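Side-chain contacts in lysozyme (Penaeus vannamei, PDB 6UKC), which probably hydrolyses the beta-1,4 linkages of peptidoglycan and chitodextrins as a C-type lysozyme of innate immunity: residues A[10-15]-A[55-60]; A[18-23]-A[84-89]; A[72-77]-A[94-99]. All blocks are in the same frame, centred on the assembly; numbering follows the deposited sequence.

Contact 1: A[10-15]-A[55-60]; sequences CEFAEL and YGIFQI
Gly56 O is gripped twice by Gln59, and the turn closed in this way presents Ile57 and Phe58 to the ring of Phe12. The backbone Gln59 N lies 3.0 Å from Gly56 O, the bond of a type I beta turn, while the side-chain Gln59 NE2 reaches Gly56 O at 2.8 Å along one of its lone pairs, with an N-H...O angle of 162°. Strands 53-55 and 60-61 of the lysozyme beta sheet thus form a beta hairpin, closed by a type I turn with a G1 bulge in which Tyr55 is opposed by Gln59 and Ile60, and packed here on helix 9-20. The contact itself is apolar and buried. Phe12 has CG anti to its backbone N (chi1 -174°), which carries the ring off the helix toward the turn. Ile57 arrives from the opposite direction and lays CD1 over one face of that ring, away from its middle; the 4.1 Å from Ile57 CD1 to the Phe12 ring centroid fits a CH-pi contact. Ala34 of helix 24-38 touches both Phe12 and Ile57. Phe58 takes the edge instead: its CZ lies near the plane of the Phe12 ring, 3.9 Å from Phe12 CZ.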
ATOM      1  N   CYS A  10       4.198  -9.155 -11.038  1.00 18.97           N
ATOM      2  CA  CYS A  10       3.451 -10.440 -11.100  1.00 18.42           C
ATOM      3  C   CYS A  10       3.776 -11.275  -9.859  1.00 18.22           C
ATOM      4  O   CYS A  10       2.852 -11.907  -9.332  1.00 20.22           O
ATOM      5  CB  CYS A  10       3.755 -11.184 -12.393  1.00 17.74           C
ATOM      6  SG  CYS A  10       3.308 -10.197 -13.842  1.00 19.51           S
ATOM      7  N   GLU A  11       5.012 -11.242  -9.371  1.00 18.47           N
ATOM      8  CA  GLU A  11       5.389 -11.941  -8.110  1.00 18.31           C
ATOM      9  C   GLU A  11       4.560 -11.390  -6.942  1.00 18.16           C
ATOM     10  O   GLU A  11       4.055 -12.152  -6.100  1.00 18.47           O
ATOM     11  CB  GLU A  11       6.867 -11.726  -7.849  1.00 18.45           C
ATOM     12  CG  GLU A  11       7.375 -12.506  -6.652  1.00 20.38           C
ATOM     13  CD  GLU A  11       8.722 -12.026  -6.145  1.00 20.02           C
ATOM     14  OE1 GLU A  11       9.113 -12.453  -5.077  1.00 21.43           O
ATOM     15  OE2 GLU A  11       9.368 -11.223  -6.839  1.00 22.33           O
ATOM     16  N   PHE A  12       4.419 -10.081  -6.891  1.00 18.43           N
ATOM     17  CA  PHE A  12       3.629  -9.388  -5.857  1.00 18.67           C
ATOM     18  C   PHE A  12       2.153  -9.744  -6.050  1.00 20.05           C
ATOM     19  O   PHE A  12       1.492 -10.060  -5.016  1.00 20.23           O
ATOM     20  CB  PHE A  12       3.880  -7.887  -5.906  1.00 17.62           C
ATOM     21  CG  PHE A  12       3.228  -7.122  -4.791  1.00 17.47           C
ATOM     22  CD1 PHE A  12       3.505  -7.424  -3.470  1.00 17.24           C
ATOM     23  CD2 PHE A  12       2.322  -6.121  -5.065  1.00 17.04           C
ATOM     24  CE1 PHE A  12       2.905  -6.718  -2.446  1.00 16.96           C
ATOM     25  CE2 PHE A  12       1.708  -5.431  -4.034  1.00 17.05           C
ATOM     26  CZ  PHE A  12       2.003  -5.726  -2.731  1.00 16.17           C
ATOM     27  N   ALA A  13       1.651  -9.714  -7.296  1.00 20.79           N
ATOM     28  CA  ALA A  13       0.247 -10.121  -7.583  1.00 21.01           C
ATOM     29  C   ALA A  13      -0.004 -11.554  -7.087  1.00 20.18           C
ATOM     30  O   ALA A  13      -1.030 -11.753  -6.378  1.00 20.57           O
ATOM     31  CB  ALA A  13      -0.080  -9.988  -9.057  1.00 20.94           C
ATOM     32  N   GLU A  14       0.872 -12.509  -7.446  1.00 19.57           N
ATOM     33  CA  GLU A  14       0.718 -13.947  -7.087  1.00 21.14           C
ATOM     34  C   GLU A  14       0.776 -14.086  -5.554  1.00 20.21           C
ATOM     35  O   GLU A  14       0.056 -14.904  -5.007  1.00 18.14           O
ATOM     36  CB  GLU A  14       1.740 -14.820  -7.827  1.00 23.70           C
ATOM     37  CG  GLU A  14       1.480 -14.944  -9.329  1.00 26.38           C
ATOM     38  CD  GLU A  14       2.383 -15.918 -10.089  1.00 28.82           C
ATOM     39  OE1 GLU A  14       2.898 -15.541 -11.155  1.00 35.77           O
ATOM     40  OE2 GLU A  14       2.570 -17.058  -9.630  1.00 28.89           O
ATOM     41  N   LEU A  15       1.586 -13.290  -4.866  1.00 21.40           N
ATOM     42  CA  LEU A  15       1.708 -13.379  -3.386  1.00 21.39           C
ATOM     43  C   LEU A  15       0.379 -12.992  -2.731  1.00 20.88           C
ATOM     44  O   LEU A  15      -0.059 -13.699  -1.782  1.00 17.51           O
ATOM     45  CB  LEU A  15       2.807 -12.440  -2.897  1.00 22.32           C
ATOM     46  CG  LEU A  15       2.891 -12.343  -1.379  1.00 23.28           C
ATOM     47  CD1 LEU A  15       3.402 -13.659  -0.801  1.00 24.15           C
ATOM     48  CD2 LEU A  15       3.750 -11.170  -0.952  1.00 24.24           C
ATOM     49  N   TYR A  55       6.649   4.980   4.833  1.00 19.18           N
ATOM     50  CA  TYR A  55       7.328   3.685   5.091  1.00 18.79           C
ATOM     51  C   TYR A  55       6.813   2.549   4.191  1.00 18.11           C
ATOM     52  O   TYR A  55       5.590   2.313   4.071  1.00 17.01           O
ATOM     53  CB  TYR A  55       7.138   3.269   6.554  1.00 18.86           C
ATOM     54  CG  TYR A  55       7.841   4.121   7.582  1.00 19.22           C
ATOM     55  CD1 TYR A  55       7.239   5.260   8.110  1.00 19.31           C
ATOM     56  CD2 TYR A  55       9.108   3.779   8.037  1.00 18.93           C
ATOM     57  CE1 TYR A  55       7.873   6.022   9.083  1.00 19.39           C
ATOM     58  CE2 TYR A  55       9.761   4.536   8.999  1.00 19.45           C
ATOM     59  CZ  TYR A  55       9.127   5.642   9.545  1.00 19.45           C
ATOM     60  OH  TYR A  55       9.778   6.391  10.477  1.00 19.58           O
ATOM     61  N   GLY A  56       7.760   1.796   3.631  1.00 17.69           N
ATOM     62  CA  GLY A  56       7.524   0.492   2.987  1.00 17.72           C
ATOM     63  C   GLY A  56       6.910   0.595   1.600  1.00 17.51           C
ATOM     64  O   GLY A  56       6.848   1.687   1.038  1.00 18.01           O
ATOM     65  N   ILE A  57       6.440  -0.544   1.106  1.00 17.58           N
ATOM     66  CA  ILE A  57       5.876  -0.779  -0.251  1.00 17.75           C
ATOM     67  C   ILE A  57       4.618   0.081  -0.481  1.00 18.64           C
ATOM     68  O   ILE A  57       4.339   0.374  -1.686  1.00 18.68           O
ATOM     69  CB  ILE A  57       5.597  -2.285  -0.423  1.00 18.06           C
ATOM     70  CG1 ILE A  57       5.334  -2.650  -1.885  1.00 18.23           C
ATOM     71  CG2 ILE A  57       4.467  -2.758   0.494  1.00 17.98           C
ATOM     72  CD1 ILE A  57       5.601  -4.086  -2.193  1.00 17.74           C
ATOM     73  N   PHE A  58       3.899   0.486   0.587  1.00 17.17           N
ATOM     74  CA  PHE A  58       2.645   1.299   0.504  1.00 17.20           C
ATOM     75  C   PHE A  58       2.886   2.715   1.040  1.00 18.28           C
ATOM     76  O   PHE A  58       1.896   3.488   1.142  1.00 18.57           O
ATOM     77  CB  PHE A  58       1.470   0.612   1.213  1.00 16.19           C
ATOM     78  CG  PHE A  58       1.031  -0.700   0.604  1.00 15.11           C
ATOM     79  CD1 PHE A  58       0.757  -0.805  -0.751  1.00 15.64           C
ATOM     80  CD2 PHE A  58       0.798  -1.809   1.387  1.00 15.80           C
ATOM     81  CE1 PHE A  58       0.313  -1.988  -1.313  1.00 15.31           C
ATOM     82  CE2 PHE A  58       0.351  -3.002   0.827  1.00 16.15           C
ATOM     83  CZ  PHE A  58       0.120  -3.094  -0.526  1.00 15.51           C
ATOM     84  N   GLN A  59       4.150   3.050   1.357  1.00 17.72           N
ATOM     85  CA  GLN A  59       4.589   4.418   1.721  1.00 16.83           C
ATOM     86  C   GLN A  59       3.564   5.007   2.691  1.00 16.57           C
ATOM     87  O   GLN A  59       3.017   6.070   2.414  1.00 16.41           O
ATOM     88  CB  GLN A  59       4.781   5.226   0.435  1.00 17.31           C
ATOM     89  CG  GLN A  59       6.025   4.800  -0.331  1.00 16.83           C
ATOM     90  CD  GLN A  59       7.221   5.215   0.477  1.00 17.78           C
ATOM     91  OE1 GLN A  59       7.480   6.414   0.616  1.00 17.36           O
ATOM     92  NE2 GLN A  59       7.921   4.233   1.045  1.00 16.70           N
ATOM     93  N   ILE A  60       3.323   4.305   3.793  1.00 16.45           N
ATOM     94  CA  ILE A  60       2.364   4.705   4.853  1.00 17.31           C
ATOM     95  C   ILE A  60       3.063   5.699   5.781  1.00 18.55           C
ATOM     96  O   ILE A  60       4.234   5.420   6.194  1.00 18.24           O
ATOM     97  CB  ILE A  60       1.866   3.460   5.606  1.00 18.11           C
ATOM     98  CG1 ILE A  60       1.019   2.563   4.700  1.00 18.05           C
ATOM     99  CG2 ILE A  60       1.117   3.885   6.855  1.00 18.82           C
ATOM    100  CD1 ILE A  60       1.001   1.127   5.089  1.00 18.42           C
TER

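Contact 2: A[18-23]-A[84-89]; sequences RDYYLS and SDDITE
Tyr20 and Thr88 run nearly perpendicular to each other, and the tyrosine meets the threonine with the hydroxyl end of its ring. Thr88 OG1 sits at the ring edge, near the ring plane, and is hydrogen-bonded to Tyr20 OH at 2.7 Å. Ile87 approaches differently: it runs obliquely to the phenol, with Ile87 CD1 3.8 Å from Tyr20 CE2. Its chi1 of 64° puts CG1 between the backbone N and the carbonyl carbon, and in that position Ile87 CG1 comes beside the hydroxyl, 3.7 Å from Tyr20 OH. The buried side chain of Ile87 also packs against Phe12, Leu15 and Leu16 of helix 9-20.

The polar half of the contact belongs to a helix N-terminus of the C-type lysozyme fold: the side chain of Asp86 caps the start of helix 88-105, and its OD1 accepts two bonds from Thr88. The backbone Thr88 N makes the capping bond to Asp86 OD1 at 2.9 Å, on the anti side and well out of the carboxylate plane; Thr88 OG1 donates to the syn lone pair of Asp86 OD1, at 2.7 Å. Because Thr88 OG1 stands beside its own backbone N (chi1 -52°), both donors can converge on one carboxylate oxygen. Thr88 OG1 therefore stands between Tyr20 OH and Asp86 OD1, at the same distance from each. Two residues before Asp86, Ser84 OG accepts from Asp86 N at 3.1 Å, an ST turn just ahead of the cap. A water accepts from Ile87 N at 3.0 Å and bonds only weakly to Tyr20 OH, at 3.3 Å.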
ATOM      1  N   ARG A  18      -2.023 -16.004  -3.497  1.00 22.61           N
ATOM      2  CA  ARG A  18      -1.647 -17.309  -2.877  1.00 23.37           C
ATOM      3  C   ARG A  18      -1.775 -17.234  -1.344  1.00 22.79           C
ATOM      4  O   ARG A  18      -2.446 -18.116  -0.754  1.00 22.07           O
ATOM      5  CB  ARG A  18      -0.227 -17.690  -3.315  1.00 24.80           C
ATOM      6  CG  ARG A  18       0.187 -19.103  -2.927  1.00 26.82           C
ATOM      7  CD  ARG A  18       1.648 -19.396  -3.188  1.00 27.64           C
ATOM      8  NE  ARG A  18       2.467 -18.227  -2.859  1.00 30.40           N
ATOM      9  CZ  ARG A  18       3.046 -17.402  -3.753  1.00 31.63           C
ATOM     10  NH1 ARG A  18       2.934 -17.613  -5.055  1.00 30.95           N
ATOM     11  NH2 ARG A  18       3.749 -16.363  -3.338  1.00 30.66           N
ATOM     12  N   ASP A  19      -1.195 -16.208  -0.715  1.00 21.13           N
ATOM     13  CA  ASP A  19      -0.969 -16.206   0.753  1.00 20.63           C
ATOM     14  C   ASP A  19      -2.089 -15.471   1.488  1.00 19.79           C
ATOM     15  O   ASP A  19      -2.327 -15.824   2.672  1.00 20.45           O
ATOM     16  CB  ASP A  19       0.370 -15.584   1.117  1.00 22.16           C
ATOM     17  CG  ASP A  19       1.552 -16.436   0.715  1.00 24.67           C
ATOM     18  OD1 ASP A  19       1.363 -17.416  -0.031  1.00 25.05           O
ATOM     19  OD2 ASP A  19       2.654 -16.101   1.158  1.00 29.52           O
ATOM     20  N   TYR A  20      -2.732 -14.490   0.843  1.00 18.38           N
ATOM     21  CA  TYR A  20      -3.733 -13.581   1.470  1.00 17.78           C
ATOM     22  C   TYR A  20      -5.140 -13.771   0.891  1.00 19.00           C
ATOM     23  O   TYR A  20      -6.077 -13.136   1.452  1.00 19.86           O
ATOM     24  CB  TYR A  20      -3.241 -12.140   1.337  1.00 17.54           C
ATOM     25  CG  TYR A  20      -1.929 -11.938   2.040  1.00 16.85           C
ATOM     26  CD1 TYR A  20      -1.880 -11.889   3.428  1.00 15.92           C
ATOM     27  CD2 TYR A  20      -0.740 -11.904   1.338  1.00 16.21           C
ATOM     28  CE1 TYR A  20      -0.677 -11.752   4.098  1.00 15.87           C
ATOM     29  CE2 TYR A  20       0.475 -11.799   2.002  1.00 16.82           C
ATOM     30  CZ  TYR A  20       0.504 -11.712   3.382  1.00 15.58           C
ATOM     31  OH  TYR A  20       1.688 -11.563   4.033  1.00 15.95           O
ATOM     32  N   TYR A  21      -5.311 -14.581  -0.174  1.00 19.25           N
ATOM     33  CA  TYR A  21      -6.634 -14.901  -0.774  1.00 19.79           C
ATOM     34  C   TYR A  21      -7.367 -13.587  -1.070  1.00 18.82           C
ATOM     35  O   TYR A  21      -8.592 -13.453  -0.833  1.00 16.30           O
ATOM     36  CB  TYR A  21      -7.475 -15.778   0.163  1.00 21.82           C
ATOM     37  CG  TYR A  21      -6.693 -16.878   0.824  1.00 23.93           C
ATOM     38  CD1 TYR A  21      -6.160 -17.920   0.068  1.00 27.77           C
ATOM     39  CD2 TYR A  21      -6.414 -16.850   2.182  1.00 24.25           C
ATOM     40  CE1 TYR A  21      -5.386 -18.924   0.639  1.00 26.33           C
ATOM     41  CE2 TYR A  21      -5.639 -17.846   2.770  1.00 27.03           C
ATOM     42  CZ  TYR A  21      -5.133 -18.886   1.996  1.00 26.63           C
ATOM     43  OH  TYR A  21      -4.375 -19.870   2.546  1.00 29.43           O
ATOM     44  N   LEU A  22      -6.636 -12.594  -1.561  1.00 18.03           N
ATOM     45  CA  LEU A  22      -7.283 -11.309  -1.903  1.00 17.39           C
ATOM     46  C   LEU A  22      -8.060 -11.534  -3.192  1.00 17.54           C
ATOM     47  O   LEU A  22      -7.589 -12.338  -4.038  1.00 19.29           O
ATOM     48  CB  LEU A  22      -6.226 -10.218  -2.081  1.00 17.27           C
ATOM     49  CG  LEU A  22      -5.425  -9.833  -0.845  1.00 17.07           C
ATOM     50  CD1 LEU A  22      -4.810  -8.463  -1.041  1.00 17.10           C
ATOM     51  CD2 LEU A  22      -6.283  -9.827   0.421  1.00 16.75           C
ATOM     52  N   SER A  23      -9.174 -10.821  -3.336  1.00 17.01           N
ATOM     53  CA  SER A  23      -9.944 -10.674  -4.596  1.00 16.45           C
ATOM     54  C   SER A  23      -9.086  -9.982  -5.649  1.00 15.75           C
ATOM     55  O   SER A  23      -8.181  -9.184  -5.266  1.00 16.11           O
ATOM     56  CB  SER A  23     -11.220  -9.878  -4.369  1.00 16.34           C
ATOM     57  OG  SER A  23     -10.930  -8.519  -4.057  1.00 15.97           O
ATOM     58  N   SER A  84       9.388  -4.259   5.904  1.00 27.00           N
ATOM     59  CA  SER A  84       9.764  -5.664   6.170  1.00 23.91           C
ATOM     60  C   SER A  84       9.641  -6.478   4.868  1.00 23.73           C
ATOM     61  O   SER A  84       8.823  -6.103   3.982  1.00 21.93           O
ATOM     62  CB  SER A  84       8.895  -6.206   7.258  1.00 21.82           C
ATOM     63  OG  SER A  84       8.982  -7.611   7.329  1.00 22.59           O
ATOM     64  N   ASP A  85      10.458  -7.521   4.741  1.00 21.59           N
ATOM     65  CA  ASP A  85      10.394  -8.503   3.632  1.00 23.63           C
ATOM     66  C   ASP A  85       8.992  -9.132   3.650  1.00 22.57           C
ATOM     67  O   ASP A  85       8.439  -9.358   2.576  1.00 25.45           O
ATOM     68  CB  ASP A  85      11.514  -9.537   3.774  1.00 25.18           C
ATOM     69  CG  ASP A  85      12.893  -9.048   3.370  1.00 26.88           C
ATOM     70  OD1 ASP A  85      13.048  -7.840   3.032  1.00 25.82           O
ATOM     71  OD2 ASP A  85      13.809  -9.893   3.381  1.00 31.70           O
ATOM     72  N   ASP A  86       8.435  -9.344   4.846  1.00 20.92           N
ATOM     73  CA  ASP A  86       7.063  -9.850   5.084  1.00 19.58           C
ATOM     74  C   ASP A  86       6.054  -8.688   5.144  1.00 19.04           C
ATOM     75  O   ASP A  86       6.160  -7.868   6.088  1.00 17.62           O
ATOM     76  CB  ASP A  86       7.032 -10.663   6.368  1.00 19.43           C
ATOM     77  CG  ASP A  86       5.676 -11.255   6.641  1.00 20.00           C
ATOM     78  OD1 ASP A  86       4.706 -10.474   6.832  1.00 22.36           O
ATOM     79  OD2 ASP A  86       5.600 -12.477   6.637  1.00 22.03           O
ATOM     80  N   ILE A  87       5.044  -8.712   4.254  1.00 17.08           N
ATOM     81  CA  ILE A  87       4.122  -7.569   3.975  1.00 17.83           C
ATOM     82  C   ILE A  87       2.851  -7.690   4.812  1.00 17.86           C
ATOM     83  O   ILE A  87       1.983  -6.796   4.703  1.00 18.52           O
ATOM     84  CB  ILE A  87       3.767  -7.492   2.477  1.00 17.04           C
ATOM     85  CG1 ILE A  87       2.988  -8.732   2.012  1.00 17.73           C
ATOM     86  CG2 ILE A  87       5.035  -7.273   1.680  1.00 17.21           C
ATOM     87  CD1 ILE A  87       1.903  -8.466   0.999  1.00 18.11           C
ATOM     88  N   THR A  88       2.696  -8.761   5.580  1.00 17.09           N
ATOM     89  CA  THR A  88       1.468  -8.931   6.405  1.00 17.43           C
ATOM     90  C   THR A  88       1.023  -7.587   7.018  1.00 17.68           C
ATOM     91  O   THR A  88      -0.157  -7.200   6.801  1.00 18.81           O
ATOM     92  CB  THR A  88       1.629 -10.053   7.441  1.00 16.44           C
ATOM     93  OG1 THR A  88       2.070 -11.217   6.729  1.00 15.09           O
ATOM     94  CG2 THR A  88       0.332 -10.336   8.171  1.00 16.00           C
ATOM     95  N   GLU A  89       1.877  -6.913   7.796  1.00 18.51           N
ATOM     96  CA  GLU A  89       1.435  -5.735   8.600  1.00 18.48           C
ATOM     97  C   GLU A  89       1.199  -4.544   7.663  1.00 17.42           C
ATOM     98  O   GLU A  89       0.268  -3.756   7.936  1.00 17.22           O
ATOM     99  CB  GLU A  89       2.475  -5.380   9.656  1.00 19.67           C
ATOM    100  CG  GLU A  89       2.670  -6.450  10.705  1.00 19.93           C
ATOM    101  CD  GLU A  89       1.595  -6.522  11.771  1.00 20.35           C
ATOM    102  OE1 GLU A  89       1.895  -7.151  12.802  1.00 21.56           O
ATOM    103  OE2 GLU A  89       0.481  -5.945  11.584  1.00 18.06           O
TER
HETATM  104  O   HOH W   1       4.833 -11.431   3.000  1.00 24.21           O

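Contact 3: A[72-77]-A[94-99]; sequences KNVCKI and AETIRR
Cys75 and Thr96 form the better-buried half of this contact, where a type I beta turn from Asn73 to Lys76 lies against helix 88-105 of the C-type lysozyme fold. The turn belongs to the long loop between strand 60-61 and that helix, and the disulfide from Cys75 to Cys93, a residue one helical turn before Thr96, pins it there. Thr96 buries 46 Å² of Cys75 and its neighbours on the helix share in this; Cys75 SG lies 4.1 Å from Thr96 CB and 4.2 Å from Thr96 CG2. The threonine therefore offers its carbon side to the bridge. Its methyl stands anti to the backbone N and points into the contact, whereas Thr96 OG1, with chi1 at -62°, bonds to Arg92 O in the preceding turn of the same helix. The hydroxyl is thus satisfied within the helix and the loop meets hydrocarbon.

Val74 makes the outer half. Although its CB faces the helix, the residue is exposed and only 16 Å² of it is buried here. A single branch touches across the contact: Val74 CG1 lies 4.1 Å from Thr96 CG2, with the two side chains running obliquely to each other. Asp100, a turn further along the helix, also touches Val74. Nothing polar joins the two segments, and their total buried area is 125 Å², in keeping with a surface contact beside the disulfide.

Val74 and Cys75 occupy the two central positions of the turn. The Asn73 side chain spans it, Asn73 OD1 accepting from Ile77 N at 3.0 Å, with a nearly straight N-H...O angle of 164° but the donor tilted 29° from the carbonyl plane.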
ATOM      1  N   LYS A  72      -0.171  10.346  15.364  1.00 27.08           N
ATOM      2  CA  LYS A  72      -1.045   9.252  15.862  1.00 27.93           C
ATOM      3  C   LYS A  72      -0.510   7.905  15.347  1.00 23.64           C
ATOM      4  O   LYS A  72       0.465   7.889  14.575  1.00 22.53           O
ATOM      5  CB  LYS A  72      -2.507   9.468  15.435  1.00 28.54           C
ATOM      6  CG  LYS A  72      -3.127  10.797  15.846  1.00 32.10           C
ATOM      7  CD  LYS A  72      -3.417  10.897  17.319  1.00 35.53           C
ATOM      8  CE  LYS A  72      -3.967  12.250  17.719  1.00 37.78           C
ATOM      9  NZ  LYS A  72      -3.885  12.493  19.183  1.00 38.48           N
ATOM     10  N   ASN A  73      -1.169   6.823  15.766  1.00 23.61           N
ATOM     11  CA  ASN A  73      -0.801   5.410  15.493  1.00 22.95           C
ATOM     12  C   ASN A  73      -2.087   4.605  15.224  1.00 21.48           C
ATOM     13  O   ASN A  73      -2.335   3.616  15.947  1.00 20.66           O
ATOM     14  CB  ASN A  73       0.029   4.860  16.662  1.00 21.99           C
ATOM     15  CG  ASN A  73       0.769   3.580  16.330  1.00 21.46           C
ATOM     16  OD1 ASN A  73       0.737   3.114  15.195  1.00 22.07           O
ATOM     17  ND2 ASN A  73       1.448   3.011  17.307  1.00 22.17           N
ATOM     18  N   VAL A  74      -2.880   4.980  14.215  1.00 21.44           N
ATOM     19  CA  VAL A  74      -4.208   4.322  14.004  1.00 20.40           C
ATOM     20  C   VAL A  74      -4.010   2.812  13.825  1.00 19.54           C
ATOM     21  O   VAL A  74      -4.791   2.039  14.389  1.00 20.45           O
ATOM     22  CB  VAL A  74      -5.004   4.947  12.849  1.00 19.82           C
ATOM     23  CG1 VAL A  74      -6.177   4.074  12.426  1.00 20.36           C
ATOM     24  CG2 VAL A  74      -5.499   6.338  13.223  1.00 20.39           C
ATOM     25  N   CYS A  75      -2.966   2.387  13.124  1.00 19.61           N
ATOM     26  CA  CYS A  75      -2.708   0.949  12.835  1.00 19.58           C
ATOM     27  C   CYS A  75      -2.085   0.242  14.041  1.00 19.52           C
ATOM     28  O   CYS A  75      -1.928  -1.016  13.969  1.00 16.84           O
ATOM     29  CB  CYS A  75      -1.821   0.784  11.610  1.00 19.55           C
ATOM     30  SG  CYS A  75      -2.678   1.173  10.067  1.00 20.94           S
ATOM     31  N   LYS A  76      -1.737   1.015  15.083  1.00 20.71           N
ATOM     32  CA  LYS A  76      -1.229   0.500  16.382  1.00 22.09           C
ATOM     33  C   LYS A  76      -0.026  -0.399  16.116  1.00 21.17           C
ATOM     34  O   LYS A  76      -0.024  -1.547  16.571  1.00 21.67           O
ATOM     35  CB  LYS A  76      -2.360  -0.203  17.145  1.00 22.27           C
ATOM     36  CG  LYS A  76      -3.393   0.772  17.701  1.00 25.55           C
ATOM     37  CD  LYS A  76      -2.829   1.733  18.761  1.00 27.31           C
ATOM     38  CE  LYS A  76      -3.273   3.187  18.630  1.00 29.33           C
ATOM     39  NZ  LYS A  76      -4.636   3.418  19.169  1.00 30.77           N
ATOM     40  N   ILE A  77       0.941   0.129  15.376  1.00 20.92           N
ATOM     41  CA  ILE A  77       2.121  -0.628  14.893  1.00 21.24           C
ATOM     42  C   ILE A  77       3.307   0.335  14.824  1.00 20.02           C
ATOM     43  O   ILE A  77       3.138   1.507  14.448  1.00 19.16           O
ATOM     44  CB  ILE A  77       1.773  -1.306  13.547  1.00 23.32           C
ATOM     45  CG1 ILE A  77       2.702  -2.474  13.232  1.00 23.31           C
ATOM     46  CG2 ILE A  77       1.738  -0.310  12.393  1.00 23.94           C
ATOM     47  CD1 ILE A  77       2.368  -3.719  13.990  1.00 24.72           C
ATOM     48  N   ALA A  94      -2.646  -1.049   5.370  1.00 18.27           N
ATOM     49  CA  ALA A  94      -3.214  -0.455   4.131  1.00 17.80           C
ATOM     50  C   ALA A  94      -4.731  -0.715   4.117  1.00 17.61           C
ATOM     51  O   ALA A  94      -5.500   0.218   3.840  1.00 15.88           O
ATOM     52  CB  ALA A  94      -2.505  -0.972   2.887  1.00 17.54           C
ATOM     53  N   GLU A  95      -5.185  -1.913   4.481  1.00 17.71           N
ATOM     54  CA  GLU A  95      -6.647  -2.202   4.480  1.00 17.63           C
ATOM     55  C   GLU A  95      -7.370  -1.319   5.498  1.00 18.43           C
ATOM     56  O   GLU A  95      -8.549  -0.995   5.250  1.00 17.51           O
ATOM     57  CB  GLU A  95      -6.897  -3.669   4.801  1.00 18.45           C
ATOM     58  CG  GLU A  95      -6.476  -4.561   3.652  1.00 20.85           C
ATOM     59  CD  GLU A  95      -6.657  -6.045   3.898  1.00 21.49           C
ATOM     60  OE1 GLU A  95      -6.806  -6.786   2.923  1.00 21.86           O
ATOM     61  OE2 GLU A  95      -6.628  -6.441   5.067  1.00 25.47           O
ATOM     62  N   THR A  96      -6.734  -1.019   6.636  1.00 18.04           N
ATOM     63  CA  THR A  96      -7.268  -0.060   7.645  1.00 18.75           C
ATOM     64  C   THR A  96      -7.303   1.364   7.066  1.00 18.11           C
ATOM     65  O   THR A  96      -8.302   2.100   7.336  1.00 16.89           O
ATOM     66  CB  THR A  96      -6.424  -0.080   8.923  1.00 19.32           C
ATOM     67  OG1 THR A  96      -6.560  -1.403   9.417  1.00 19.04           O
ATOM     68  CG2 THR A  96      -6.864   0.927   9.967  1.00 20.75           C
ATOM     69  N   ILE A  97      -6.234   1.776   6.367  1.00 18.52           N
ATOM     70  CA  ILE A  97      -6.199   3.118   5.707  1.00 18.80           C
ATOM     71  C   ILE A  97      -7.357   3.188   4.697  1.00 18.81           C
ATOM     72  O   ILE A  97      -8.128   4.169   4.750  1.00 19.77           O
ATOM     73  CB  ILE A  97      -4.829   3.390   5.063  1.00 19.92           C
ATOM     74  CG1 ILE A  97      -3.745   3.540   6.138  1.00 19.09           C
ATOM     75  CG2 ILE A  97      -4.880   4.598   4.126  1.00 19.71           C
ATOM     76  CD1 ILE A  97      -2.356   3.559   5.595  1.00 18.09           C
ATOM     77  N   ARG A  98      -7.499   2.173   3.845  1.00 17.76           N
ATOM     78  CA  ARG A  98      -8.629   2.039   2.888  1.00 19.03           C
ATOM     79  C   ARG A  98      -9.969   2.038   3.643  1.00 19.30           C
ATOM     80  O   ARG A  98     -10.873   2.757   3.224  1.00 19.03           O
ATOM     81  CB  ARG A  98      -8.521   0.755   2.057  1.00 17.88           C
ATOM     82  CG  ARG A  98      -9.413   0.775   0.819  1.00 17.52           C
ATOM     83  CD  ARG A  98      -9.510  -0.566   0.102  1.00 17.23           C
ATOM     84  NE  ARG A  98      -9.902  -1.605   1.031  1.00 16.32           N
ATOM     85  CZ  ARG A  98      -9.455  -2.852   1.028  1.00 17.22           C
ATOM     86  NH1 ARG A  98      -8.578  -3.248   0.117  1.00 17.92           N
ATOM     87  NH2 ARG A  98      -9.876  -3.702   1.958  1.00 16.38           N
ATOM     88  N   ARG A  99     -10.097   1.268   4.723  1.00 20.38           N
ATOM     89  CA  ARG A  99     -11.369   1.176   5.490  1.00 21.67           C
ATOM     90  C   ARG A  99     -11.715   2.571   6.027  1.00 22.22           C
ATOM     91  O   ARG A  99     -12.852   3.031   5.760  1.00 21.92           O
ATOM     92  CB  ARG A  99     -11.310   0.112   6.590  1.00 22.48           C
ATOM     93  CG  ARG A  99     -12.644  -0.111   7.294  1.00 23.72           C
ATOM     94  CD  ARG A  99     -12.634  -1.200   8.344  1.00 25.85           C
ATOM     95  NE  ARG A  99     -11.310  -1.428   8.925  1.00 31.61           N
ATOM     96  CZ  ARG A  99     -10.421  -2.356   8.527  1.00 33.50           C
ATOM     97  NH1 ARG A  99     -10.689  -3.196   7.541  1.00 36.54           N
ATOM     98  NH2 ARG A  99      -9.256  -2.458   9.138  1.00 33.33           N
TER

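Overall arrangement
Contacts 1 and 2 share helix 9-20 and lie with centres about 8 Å apart; they are continuous, since Ile87 CD1 approaches Leu15 CD2 at 3.8 Å and Phe12 CE1 at 4.0 Å. Contact 3 is about 16 Å from either centre. It shares helix 88-105 with contact 2, which holds the beginning of that helix, and it touches contact 1 through Ile60 CG1 and Ile97 CD1 at 3.6 Å and Phe58 CD2 and Ala94 CB at 3.7 Å. Contact 1 is buried near the chain centre, contact 3 superficial. In C-type lysozymes the substrate cleft runs between the helical and beta domains; contacts 1 and 3 both join beta-side loops to helices.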